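PDB 3JS4: superoxide dismutase from Anaplasma phagocytophilum, which probably catalyses the dismutation of superoxide radicals to oxygen and hydrogen peroxide by alternate reduction and oxidation of an active-site iron. Local coordinates for residues A[101-106]-A[214-219]; A[105-110]-A[181-186]; A[136-141]-A[149-154]. All coordinates share one frame; numbering follows the deposited sequence.

Contact 1: residues A[101-106]-A[214-219]. With FE (Fe (III) ion), chain E.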
# COMPACT_ATOMS: atom_id res chain seq x y z
N HIS A 101 0.37 5.36 -1.10
CA HIS A 101 1.16 5.26 -2.33
C HIS A 101 2.66 5.08 -2.03
O HIS A 101 3.33 4.29 -2.69
CB HIS A 101 0.91 6.46 -3.26
CG HIS A 101 -0.40 6.38 -3.98
ND1 HIS A 101 -1.59 6.80 -3.40
CD2 HIS A 101 -0.74 5.86 -5.19
CE1 HIS A 101 -2.58 6.60 -4.25
NE2 HIS A 101 -2.10 6.00 -5.33
N ASP A 102 3.17 5.79 -1.02
CA ASP A 102 4.59 5.63 -0.65
C ASP A 102 4.80 4.14 -0.31
O ASP A 102 5.78 3.52 -0.74
CB ASP A 102 5.00 6.48 0.57
CG ASP A 102 5.15 7.98 0.28
OD1 ASP A 102 5.21 8.43 -0.89
OD2 ASP A 102 5.23 8.75 1.27
N PHE A 103 3.87 3.57 0.45
CA PHE A 103 3.96 2.17 0.90
C PHE A 103 3.87 1.22 -0.30
O PHE A 103 4.58 0.20 -0.37
CB PHE A 103 2.81 1.85 1.87
CG PHE A 103 3.13 0.74 2.86
CD1 PHE A 103 4.04 0.96 3.88
CD2 PHE A 103 2.50 -0.50 2.76
CE1 PHE A 103 4.35 -0.06 4.79
CE2 PHE A 103 2.78 -1.51 3.67
CZ PHE A 103 3.70 -1.28 4.70
N TYR A 104 2.98 1.57 -1.24
CA TYR A 104 2.77 0.75 -2.44
C TYR A 104 4.05 0.66 -3.26
O TYR A 104 4.41 -0.43 -3.73
CB TYR A 104 1.67 1.41 -3.27
CG TYR A 104 1.35 0.83 -4.63
CD1 TYR A 104 0.99 -0.51 -4.79
CD2 TYR A 104 1.34 1.67 -5.76
CE1 TYR A 104 0.64 -1.01 -6.04
CE2 TYR A 104 0.98 1.18 -7.01
CZ TYR A 104 0.63 -0.15 -7.15
OH TYR A 104 0.31 -0.62 -8.38
N TRP A 105 4.72 1.80 -3.49
CA TRP A 105 5.93 1.74 -4.30
C TRP A 105 7.01 0.89 -3.66
O TRP A 105 7.75 0.19 -4.37
CB TRP A 105 6.49 3.14 -4.66
CG TRP A 105 5.46 4.08 -5.28
CD1 TRP A 105 5.08 5.31 -4.82
CD2 TRP A 105 4.68 3.84 -6.46
NE1 TRP A 105 4.14 5.86 -5.64
CE2 TRP A 105 3.88 4.99 -6.67
CE3 TRP A 105 4.62 2.79 -7.40
CZ2 TRP A 105 3.00 5.11 -7.75
CZ3 TRP A 105 3.74 2.90 -8.47
CH2 TRP A 105 2.93 4.06 -8.63
N GLN A 106 7.13 0.96 -2.33
CA GLN A 106 8.10 0.14 -1.61
C GLN A 106 7.73 -1.36 -1.60
O GLN A 106 8.60 -2.22 -1.38
CB GLN A 106 8.26 0.63 -0.16
CG GLN A 106 8.59 2.10 -0.05
CD GLN A 106 8.69 2.57 1.39
OE1 GLN A 106 7.73 3.14 1.94
NE2 GLN A 106 9.83 2.30 2.02
N TRP A 214 9.30 -9.06 -1.45
CA TRP A 214 9.43 -9.83 -0.22
C TRP A 214 10.52 -9.26 0.69
O TRP A 214 10.45 -9.45 1.90
CB TRP A 214 9.71 -11.29 -0.52
CG TRP A 214 8.57 -12.10 -1.05
CD1 TRP A 214 8.50 -12.69 -2.28
CD2 TRP A 214 7.36 -12.44 -0.37
NE1 TRP A 214 7.31 -13.38 -2.41
CE2 TRP A 214 6.59 -13.24 -1.26
CE3 TRP A 214 6.84 -12.14 0.90
CZ2 TRP A 214 5.33 -13.74 -0.92
CZ3 TRP A 214 5.57 -12.64 1.25
CH2 TRP A 214 4.84 -13.44 0.35
N ASP A 215 11.53 -8.60 0.13
CA ASP A 215 12.57 -7.97 0.97
C ASP A 215 11.94 -6.89 1.86
O ASP A 215 12.37 -6.69 3.01
CB ASP A 215 13.70 -7.32 0.14
CG ASP A 215 14.30 -8.27 -0.90
OD1 ASP A 215 14.25 -9.51 -0.70
OD2 ASP A 215 14.83 -7.76 -1.93
N PHE A 216 10.95 -6.18 1.33
CA PHE A 216 10.27 -5.16 2.11
C PHE A 216 9.49 -5.79 3.28
O PHE A 216 9.68 -5.41 4.44
CB PHE A 216 9.37 -4.29 1.21
CG PHE A 216 8.78 -3.08 1.91
CD1 PHE A 216 9.61 -2.07 2.42
CD2 PHE A 216 7.40 -2.95 2.04
CE1 PHE A 216 9.06 -0.95 3.05
CE2 PHE A 216 6.85 -1.84 2.66
CZ PHE A 216 7.66 -0.84 3.17
N VAL A 217 8.64 -6.76 2.97
CA VAL A 217 7.89 -7.53 3.96
C VAL A 217 8.77 -8.06 5.10
O VAL A 217 8.50 -7.79 6.28
CB VAL A 217 7.20 -8.73 3.29
CG1 VAL A 217 6.38 -9.52 4.30
CG2 VAL A 217 6.31 -8.25 2.13
N LEU A 218 9.82 -8.80 4.72
CA LEU A 218 10.77 -9.37 5.68
C LEU A 218 11.42 -8.31 6.53
O LEU A 218 11.44 -8.42 7.76
CB LEU A 218 11.83 -10.21 4.95
CG LEU A 218 12.92 -10.89 5.79
CD1 LEU A 218 12.32 -11.86 6.82
CD2 LEU A 218 13.94 -11.61 4.88
N GLY A 219 11.93 -7.27 5.87
CA GLY A 219 12.59 -6.16 6.54
C GLY A 219 11.73 -5.49 7.59
O GLY A 219 12.22 -5.14 8.66
FE FE E . -3.35 4.81 -6.70
O HOH W 1 -5.01 4.90 -5.17
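H101 NE2 binds the iron(III) ion at 2.2 Å, and further along the same helix F103 and, at its end, Q106 meet the ring of F216. The metal lies almost equally far from H101 CD2 (3.2 Å) and CE1 (3.1 Å), which puts it close to the bisector at NE2. A hydrogen bond from ND1 to the carbonyl of Q97 in the preceding turn fixes the rotation of the imidazole. H45, D186, H190 and water 1 complete a five-coordinate site.

Away from the metal, the contact is built round the F216 ring. The F216 edge, led by CE2, is directed at one face of F103; CE2 to F103 CE1 measures 3.7 Å. Centroids 5.2 Å apart and planes 70° apart define an edge-to-face, T-shaped pair. With CG anti to the backbone N (chi1 -172°), the F216 ring is directed toward the end of helix 89-106. This pairing joins the two halves of the iron/manganese superoxide dismutase fold: helix 89-106 belongs to the alpha-hairpin domain and helix 214-223 to the C-terminal domain.

While its edge meets F103, one F216 face carries Q106. Q106 CB stands 3.7 Å from the F216 centroid and 16° off the ring normal, a CH-pi contact. The backbone oxygen Q106 O also comes within 3.4 Å of F216 CG, so the ring packs against main chain as well as side chain. F103 in turn stacks on W99 and touches P181 and T184, while D215 forms a salt bridge with K109 just beyond the helix end.

Contact 2: residues A[105-110]-A[181-186]. With FE (Fe (III) ion), chain E.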
# COMPACT_ATOMS: atom_id res chain seq x y z
N TRP A 105 4.72 1.80 -3.49
CA TRP A 105 5.93 1.74 -4.30
C TRP A 105 7.01 0.89 -3.66
O TRP A 105 7.75 0.19 -4.37
CB TRP A 105 6.49 3.14 -4.66
CG TRP A 105 5.46 4.08 -5.28
CD1 TRP A 105 5.08 5.31 -4.82
CD2 TRP A 105 4.68 3.84 -6.46
NE1 TRP A 105 4.14 5.86 -5.64
CE2 TRP A 105 3.88 4.99 -6.67
CE3 TRP A 105 4.62 2.79 -7.40
CZ2 TRP A 105 3.00 5.11 -7.75
CZ3 TRP A 105 3.74 2.90 -8.47
CH2 TRP A 105 2.93 4.06 -8.63
N GLN A 106 7.13 0.96 -2.33
CA GLN A 106 8.10 0.14 -1.61
C GLN A 106 7.73 -1.36 -1.60
O GLN A 106 8.60 -2.22 -1.38
CB GLN A 106 8.26 0.63 -0.16
CG GLN A 106 8.59 2.10 -0.05
CD GLN A 106 8.69 2.57 1.39
OE1 GLN A 106 7.73 3.14 1.94
NE2 GLN A 106 9.83 2.30 2.02
N SER A 107 6.46 -1.64 -1.85
CA SER A 107 5.90 -2.99 -1.85
C SER A 107 6.16 -3.74 -3.17
O SER A 107 5.69 -4.85 -3.36
CB SER A 107 4.39 -2.91 -1.58
OG SER A 107 4.14 -2.49 -0.23
N MET A 108 6.90 -3.11 -4.08
CA MET A 108 7.20 -3.74 -5.36
C MET A 108 8.68 -3.47 -5.64
O MET A 108 9.27 -2.58 -5.05
CB MET A 108 6.35 -3.12 -6.48
CG MET A 108 4.82 -3.21 -6.25
SD MET A 108 3.83 -2.58 -7.64
CE MET A 108 4.02 -0.79 -7.45
N LYS A 109 9.26 -4.27 -6.54
CA LYS A 109 10.60 -4.02 -7.08
C LYS A 109 10.71 -4.64 -8.48
O LYS A 109 9.92 -5.51 -8.83
CB LYS A 109 11.69 -4.59 -6.16
CG LYS A 109 11.67 -6.12 -5.96
CD LYS A 109 12.91 -6.55 -5.16
CE LYS A 109 12.99 -8.07 -5.04
NZ LYS A 109 14.29 -8.45 -4.47
N PRO A 110 11.69 -4.18 -9.28
CA PRO A 110 12.00 -4.94 -10.49
C PRO A 110 12.43 -6.36 -10.10
O PRO A 110 13.07 -6.54 -9.06
CB PRO A 110 13.20 -4.18 -11.11
CG PRO A 110 13.12 -2.82 -10.55
CD PRO A 110 12.49 -2.94 -9.17
N PRO A 181 1.10 -3.15 9.03
CA PRO A 181 1.13 -3.34 7.56
C PRO A 181 2.52 -3.74 7.09
O PRO A 181 3.52 -3.22 7.60
CB PRO A 181 0.75 -1.96 7.00
CG PRO A 181 1.08 -0.98 8.09
CD PRO A 181 0.96 -1.72 9.41
N LEU A 182 2.57 -4.65 6.12
CA LEU A 182 3.83 -5.17 5.57
C LEU A 182 4.02 -4.89 4.09
O LEU A 182 5.15 -4.67 3.64
CB LEU A 182 3.95 -6.68 5.82
CG LEU A 182 3.77 -7.20 7.26
CD1 LEU A 182 3.79 -8.74 7.29
CD2 LEU A 182 4.84 -6.62 8.21
N ALA A 183 2.92 -4.95 3.33
CA ALA A 183 2.92 -4.64 1.89
C ALA A 183 1.50 -4.32 1.45
O ALA A 183 0.53 -4.79 2.06
CB ALA A 183 3.47 -5.83 1.07
N THR A 184 1.37 -3.53 0.37
CA THR A 184 0.06 -3.23 -0.16
C THR A 184 0.06 -3.29 -1.69
O THR A 184 1.09 -3.10 -2.34
CB THR A 184 -0.49 -1.84 0.33
OG1 THR A 184 -1.88 -1.71 0.01
CG2 THR A 184 0.26 -0.67 -0.30
N MET A 185 -1.12 -3.57 -2.22
CA MET A 185 -1.42 -3.53 -3.64
C MET A 185 -2.64 -2.62 -3.83
O MET A 185 -3.74 -2.90 -3.32
CB MET A 185 -1.74 -4.94 -4.13
CG MET A 185 -2.25 -4.96 -5.57
SD MET A 185 -2.67 -6.62 -6.16
CE MET A 185 -4.11 -7.03 -5.16
N ASP A 186 -2.42 -1.52 -4.53
CA ASP A 186 -3.46 -0.56 -4.92
C ASP A 186 -4.46 -1.26 -5.84
O ASP A 186 -4.07 -1.79 -6.90
CB ASP A 186 -2.77 0.58 -5.68
CG ASP A 186 -3.66 1.80 -5.91
OD1 ASP A 186 -4.86 1.78 -5.62
OD2 ASP A 186 -3.13 2.81 -6.43
FE FE E . -3.35 4.81 -6.70
O HOH W 1 -5.01 4.90 -5.17
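S107 lays its CB and OG against the backbone of A183 and T184, with OG 3.3 Å from A183 CA. The one hydrogen bond between the segments is donated by T184 N to S107 OG, at 3.0 Å and with an N-H...O angle of 157°, hence fairly straight. The same hydroxyl is bonded to the carbonyl of F103, which can only accept. OG is therefore held by two partners, receiving from the strand and giving to the last turn of helix 89-106. With chi1 at -69°, OG lies beside its own backbone N and can serve both.

Around this bond the packing is close: S107 CB is 3.4 Å from T184 O, a buried carbonyl that has no polar partner in the model, and A183 CB sits 3.6 Å from S107 OG. T184 likewise gives its own hydroxyl to a main-chain carbonyl, that of V151 in the neighbouring strand. Opposite L153 the strand fits in two residues, L182 and A183, a classic beta bulge.

Two residues past T184 the strand delivers D186 to the iron. D186 OD2 binds the metal at 2.0 Å, whereas D186 OD1 stays 3.6 Å from it, so coordination is monodentate; OD1 accepts from W188 N and, weakly, from water 1. One aspartate and three histidines, H45, H101 and H190, make up the metal site characteristic of iron/manganese superoxide dismutases.

Contact 3: residues A[136-141]-A[149-154]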
# COMPACT_ATOMS: atom_id res chain seq x y z
N ASN A 136 -3.87 -17.41 -3.09
CA ASN A 136 -5.33 -17.47 -3.16
C ASN A 136 -6.04 -16.45 -2.29
O ASN A 136 -7.02 -15.86 -2.73
CB ASN A 136 -5.86 -18.88 -2.89
CG ASN A 136 -5.48 -19.87 -4.01
OD1 ASN A 136 -5.10 -19.45 -5.12
ND2 ASN A 136 -5.57 -21.16 -3.72
N ALA A 137 -5.52 -16.22 -1.09
CA ALA A 137 -6.14 -15.28 -0.15
C ALA A 137 -5.94 -13.85 -0.67
O ALA A 137 -6.87 -13.05 -0.65
CB ALA A 137 -5.54 -15.43 1.24
N PHE A 138 -4.73 -13.56 -1.13
CA PHE A 138 -4.40 -12.26 -1.65
C PHE A 138 -5.25 -11.95 -2.88
O PHE A 138 -5.76 -10.83 -3.01
CB PHE A 138 -2.90 -12.18 -1.97
CG PHE A 138 -2.36 -10.77 -2.00
CD1 PHE A 138 -2.28 -10.08 -3.20
CD2 PHE A 138 -1.93 -10.15 -0.83
CE1 PHE A 138 -1.75 -8.77 -3.23
CE2 PHE A 138 -1.41 -8.85 -0.86
CZ PHE A 138 -1.33 -8.16 -2.07
N THR A 139 -5.43 -12.93 -3.77
CA THR A 139 -6.19 -12.73 -5.02
C THR A 139 -7.68 -12.53 -4.71
O THR A 139 -8.31 -11.62 -5.25
CB THR A 139 -5.97 -13.90 -6.03
OG1 THR A 139 -4.57 -14.03 -6.32
CG2 THR A 139 -6.74 -13.66 -7.33
N THR A 140 -8.21 -13.37 -3.82
CA THR A 140 -9.61 -13.30 -3.40
C THR A 140 -9.91 -11.94 -2.79
O THR A 140 -10.98 -11.36 -3.01
CB THR A 140 -9.89 -14.43 -2.37
OG1 THR A 140 -9.73 -15.70 -3.02
CG2 THR A 140 -11.31 -14.36 -1.79
N SER A 141 -8.97 -11.46 -1.98
CA SER A 141 -9.15 -10.20 -1.28
C SER A 141 -9.18 -9.04 -2.30
O SER A 141 -10.01 -8.14 -2.19
CB SER A 141 -8.06 -10.01 -0.23
OG SER A 141 -8.14 -8.72 0.35
N GLY A 149 -9.87 0.92 -3.59
CA GLY A 149 -9.25 0.53 -2.32
C GLY A 149 -7.88 -0.11 -2.42
O GLY A 149 -7.16 0.08 -3.41
N TRP A 150 -7.54 -0.88 -1.38
CA TRP A 150 -6.19 -1.41 -1.18
C TRP A 150 -6.26 -2.83 -0.60
O TRP A 150 -7.13 -3.13 0.23
CB TRP A 150 -5.41 -0.52 -0.19
CG TRP A 150 -5.28 0.90 -0.66
CD1 TRP A 150 -6.19 1.90 -0.50
CD2 TRP A 150 -4.18 1.46 -1.41
NE1 TRP A 150 -5.72 3.06 -1.09
CE2 TRP A 150 -4.49 2.82 -1.66
CE3 TRP A 150 -2.95 0.95 -1.87
CZ2 TRP A 150 -3.62 3.69 -2.37
CZ3 TRP A 150 -2.08 1.82 -2.56
CH2 TRP A 150 -2.44 3.16 -2.82
N VAL A 151 -5.30 -3.66 -0.98
CA VAL A 151 -5.11 -4.98 -0.37
C VAL A 151 -3.81 -4.95 0.46
O VAL A 151 -2.78 -4.45 -0.01
CB VAL A 151 -5.08 -6.06 -1.45
CG1 VAL A 151 -4.80 -7.46 -0.88
CG2 VAL A 151 -6.40 -6.03 -2.21
N TRP A 152 -3.88 -5.44 1.69
CA TRP A 152 -2.73 -5.44 2.60
C TRP A 152 -2.34 -6.85 3.05
O TRP A 152 -3.21 -7.64 3.46
CB TRP A 152 -3.03 -4.60 3.85
CG TRP A 152 -3.58 -3.24 3.53
CD1 TRP A 152 -4.87 -2.93 3.24
CD2 TRP A 152 -2.84 -2.02 3.43
NE1 TRP A 152 -4.99 -1.58 2.96
CE2 TRP A 152 -3.75 -1.00 3.07
CE3 TRP A 152 -1.49 -1.68 3.61
CZ2 TRP A 152 -3.37 0.34 2.91
CZ3 TRP A 152 -1.10 -0.32 3.43
CH2 TRP A 152 -2.04 0.65 3.09
N LEU A 153 -1.04 -7.13 3.03
CA LEU A 153 -0.47 -8.21 3.84
C LEU A 153 -0.10 -7.57 5.17
O LEU A 153 0.62 -6.57 5.22
CB LEU A 153 0.77 -8.84 3.18
CG LEU A 153 1.49 -9.95 3.96
CD1 LEU A 153 0.51 -11.10 4.30
CD2 LEU A 153 2.73 -10.49 3.22
N VAL A 154 -0.62 -8.12 6.26
CA VAL A 154 -0.36 -7.55 7.58
C VAL A 154 0.08 -8.61 8.55
O VAL A 154 -0.18 -9.81 8.33
CB VAL A 154 -1.60 -6.83 8.19
CG1 VAL A 154 -2.08 -5.71 7.26
CG2 VAL A 154 -2.75 -7.84 8.51
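V151 is where strand 149-154 first meets the helix, through both methyl groups. CG1, anti to the backbone N (chi1 177°), sits over one face of the F138 ring: it is 3.8 Å from the centroid and 15° off the normal, which qualifies as a CH-pi contact. V151 CG1 lies 3.7 Å from F138 CE2 and about as far from CZ, offset toward that rim of the ring. S141 lies one turn further along the helix, and S141 OG approaches V151 CG1 to 3.8 Å. CG2 meets S141 too, reaching its backbone carbonyl carbon. V151 thus meets two side chains of the helix, about one turn apart.

At W152 the side chain turns from the helix, and just the carbonyl carbon comes near F138. The indole goes to the other face of the sheet, touching W99 and N100, and its NE1 bonds the T167 hydroxyl. At L153 it is the backbone that comes near: L153 N lies close to the plane of the F138 ring, at the edge, 4.3 Å from F138 CE2.

The axes of helix segment 136-141 and strand segment 149-154 run nearly antiparallel, at 160°, with a closest approach of 8.9 Å. Helix 131-144 thus runs back along the strand that follows it after a short connection, packing on one face of the three-stranded sheet of the C-terminal domain, F138 also touching M185 and S141 touching V164 and S166. With 209 Å² buried and no polar bond between the two segments, they are held together by van der Waals and CH-pi packing, and side-chain fit rather than polar pairing sets the geometry.

Overall arrangement
From the N terminus, helix 89-106 opens two loops in succession. Contact 1 closes the longer, returning to helix 214-223; contact 2, which starts on the same stretch and shares W105 and Q106, closes a shorter one on strand 179-186. Contact 3 is a local helix-to-strand closure, separated by seven residues and nested inside both. Contacts 1 and 2, centres about 4 Å apart, tie the alpha-hairpin domain to the C-terminal domain and each supply an iron ligand. Contact 3 attaches helix 131-144 to the central strand 149-156. That strand pairs with 179-186, and W150 packs against H101 and D186, connecting all three regions.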